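DUF115 domain-containing protein (Magnetospirillum magneticum AMB-1, PDB 5MU5) is probably a flagellin glycosyltransferase of the Maf family, involved in the formation of bacterial flagella. Local coordinates at residues A[120-125]-A[204-209]. Residues are numbered along the deposited sequence; the frame is centred on the assembly and turned at random.
Sequences GGFHMV and PIVVDW
F122 and V206 make the closest apolar contact where the chain entering strand 123-127 meets the loop 204-209, and two waters do the polar work beside it. The CG2 methyl of V206 packs 3.5 Å from F122 CB and bears on the root of the ring at an oblique angle. With CG anti to the backbone N (chi1 -172°), the F122 ring runs on past this methyl toward helix 568-579, and its CD1 lies 3.4 Å above the centre of the H123 imidazole. H123 in turn brings CD2 to 3.9 Å from V206 O, at its ring edge. Between the backbones, one water accepts from F122 N (3.0 Å) and donates to D208 O; the second accepts from H123 N (2.9 Å) and donates to V206 O (2.9 Å), with a weak further bond to D208 O. The backbones come nearest at G121, whose CA lies 3.7 Å from W209 O and whose backbone angles by themselves call for glycine.

Further out, C203 O and H148 engage the two nitrogens of H123, fixing its rotation, while R79 reaches both G120 O and W209 O and makes a cation-pi contact with the W209 indole. D208 OD2 forms salt bridges with K610 and R611, tying the loop that leads into strand 211-214 of the Maf N-terminal domain to the helical bundle domain. Chemically, the junction illustrates water-mediated pairing: solvent molecules satisfy backbone N-H and carbonyl groups that stand too far apart to bond directly, within a largely buried interface.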
loop_
_atom_site.group_PDB
_atom_site.type_symbol
_atom_site.label_atom_id
_atom_site.label_comp_id
_atom_site.label_asym_id
_atom_site.label_seq_id
_atom_site.Cartn_x
_atom_site.Cartn_y
_atom_site.Cartn_z
ATOM N N GLY A 120 18.525 0.073 20.412
ATOM C CA GLY A 120 18.627 0.756 19.127
ATOM C C GLY A 120 17.290 0.871 18.418
ATOM O O GLY A 120 16.274 1.183 19.044
ATOM N N GLY A 121 17.282 0.614 17.115
ATOM C CA GLY A 121 16.066 0.724 16.312
ATOM C C GLY A 121 15.879 2.126 15.746
ATOM O O GLY A 121 16.159 3.142 16.424
ATOM N N PHE A 122 15.405 2.173 14.502
ATOM C CA PHE A 122 15.233 3.416 13.779
ATOM C C PHE A 122 14.120 4.247 14.377
ATOM O O PHE A 122 14.300 5.444 14.598
ATOM C CB PHE A 122 14.907 3.132 12.320
ATOM C CG PHE A 122 14.900 4.351 11.452
ATOM C CD1 PHE A 122 13.796 5.182 11.411
ATOM C CD2 PHE A 122 15.991 4.656 10.663
ATOM C CE1 PHE A 122 13.776 6.315 10.611
ATOM C CE2 PHE A 122 15.980 5.773 9.848
ATOM C CZ PHE A 122 14.876 6.614 9.829
ATOM N N HIS A 123 12.984 3.592 14.649
ATOM C CA HIS A 123 11.779 4.256 15.129
ATOM C C HIS A 123 11.560 4.052 16.605
ATOM O O HIS A 123 11.913 3.019 17.172
ATOM C CB HIS A 123 10.558 3.702 14.413
ATOM C CG HIS A 123 10.555 3.938 12.936
ATOM N ND1 HIS A 123 10.203 5.153 12.395
ATOM C CD2 HIS A 123 10.808 3.118 11.888
ATOM C CE1 HIS A 123 10.240 5.076 11.077
ATOM N NE2 HIS A 123 10.618 3.853 10.744
ATOM N N MET A 124 10.976 5.060 17.227
ATOM C CA MET A 124 10.531 4.989 18.606
ATOM C C MET A 124 9.100 5.463 18.643
ATOM O O MET A 124 8.789 6.541 18.118
ATOM C CB MET A 124 11.336 5.911 19.488
ATOM C CG MET A 124 10.688 6.089 20.843
ATOM S SD MET A 124 11.856 6.700 22.041
ATOM C CE MET A 124 12.877 5.224 22.204
ATOM N N VAL A 125 8.235 4.678 19.269
ATOM C CA VAL A 125 6.817 5.026 19.381
ATOM C C VAL A 125 6.387 5.180 20.841
ATOM O O VAL A 125 6.455 4.241 21.614
ATOM C CB VAL A 125 5.940 3.965 18.717
ATOM C CG1 VAL A 125 4.469 4.317 18.896
ATOM C CG2 VAL A 125 6.272 3.831 17.243
ATOM N N PRO A 204 9.310 3.234 6.274
ATOM C CA PRO A 204 8.508 2.088 6.675
ATOM C C PRO A 204 9.292 0.785 6.814
ATOM O O PRO A 204 8.934 -0.094 7.608
ATOM C CB PRO A 204 7.510 1.950 5.521
ATOM C CG PRO A 204 8.216 2.534 4.357
ATOM C CD PRO A 204 9.073 3.639 4.880
ATOM N N ILE A 205 10.373 0.664 6.064
ATOM C CA ILE A 205 10.987 -0.632 5.940
ATOM C C ILE A 205 11.737 -1.172 7.177
ATOM O O ILE A 205 11.828 -2.383 7.335
ATOM C CB ILE A 205 11.865 -0.679 4.673
ATOM C CG1 ILE A 205 11.825 -2.088 4.085
ATOM C CG2 ILE A 205 13.281 -0.170 4.955
ATOM C CD1 ILE A 205 10.429 -2.644 3.852
ATOM N N VAL A 206 12.237 -0.301 8.053
ATOM C CA VAL A 206 13.038 -0.767 9.185
ATOM C C VAL A 206 12.317 -0.681 10.501
ATOM O O VAL A 206 12.842 -0.137 11.474
ATOM C CB VAL A 206 14.399 -0.046 9.310
ATOM C CG1 VAL A 206 15.301 -0.451 8.158
ATOM C CG2 VAL A 206 14.243 1.468 9.364
ATOM N N VAL A 207 11.131 -1.268 10.562
ATOM C CA VAL A 207 10.404 -1.268 11.823
ATOM C C VAL A 207 11.010 -2.210 12.840
ATOM O O VAL A 207 10.648 -2.141 13.991
ATOM C CB VAL A 207 8.913 -1.637 11.671
ATOM C CG1 VAL A 207 8.185 -0.506 10.977
ATOM C CG2 VAL A 207 8.726 -2.980 10.957
ATOM N N ASP A 208 11.907 -3.098 12.422
ATOM C CA ASP A 208 12.484 -4.052 13.363
ATOM C C ASP A 208 13.122 -3.371 14.583
ATOM O O ASP A 208 13.907 -2.454 14.450
ATOM C CB ASP A 208 13.500 -4.968 12.693
ATOM C CG ASP A 208 14.154 -5.907 13.683
ATOM O OD1 ASP A 208 13.469 -6.789 14.221
ATOM O OD2 ASP A 208 15.355 -5.758 13.954
ATOM N N TRP A 209 12.755 -3.847 15.767
ATOM C CA TRP A 209 13.330 -3.406 17.037
ATOM C C TRP A 209 12.908 -1.995 17.412
ATOM O O TRP A 209 13.573 -1.320 18.207
ATOM C CB TRP A 209 14.845 -3.576 17.046
ATOM C CG TRP A 209 15.448 -3.874 18.407
ATOM C CD1 TRP A 209 16.415 -3.155 19.056
ATOM C CD2 TRP A 209 15.116 -4.971 19.273
ATOM N NE1 TRP A 209 16.704 -3.739 20.271
ATOM C CE2 TRP A 209 15.916 -4.856 20.420
ATOM C CE3 TRP A 209 14.237 -6.049 19.175
ATOM C CZ2 TRP A 209 15.855 -5.777 21.459
ATOM C CZ3 TRP A 209 14.176 -6.958 20.221
ATOM C CH2 TRP A 209 14.965 -6.812 21.338
HETATM O O HOH W 1 15.861 -0.316 12.957
HETATM O O HOH W 2 12.611 0.726 14.270
#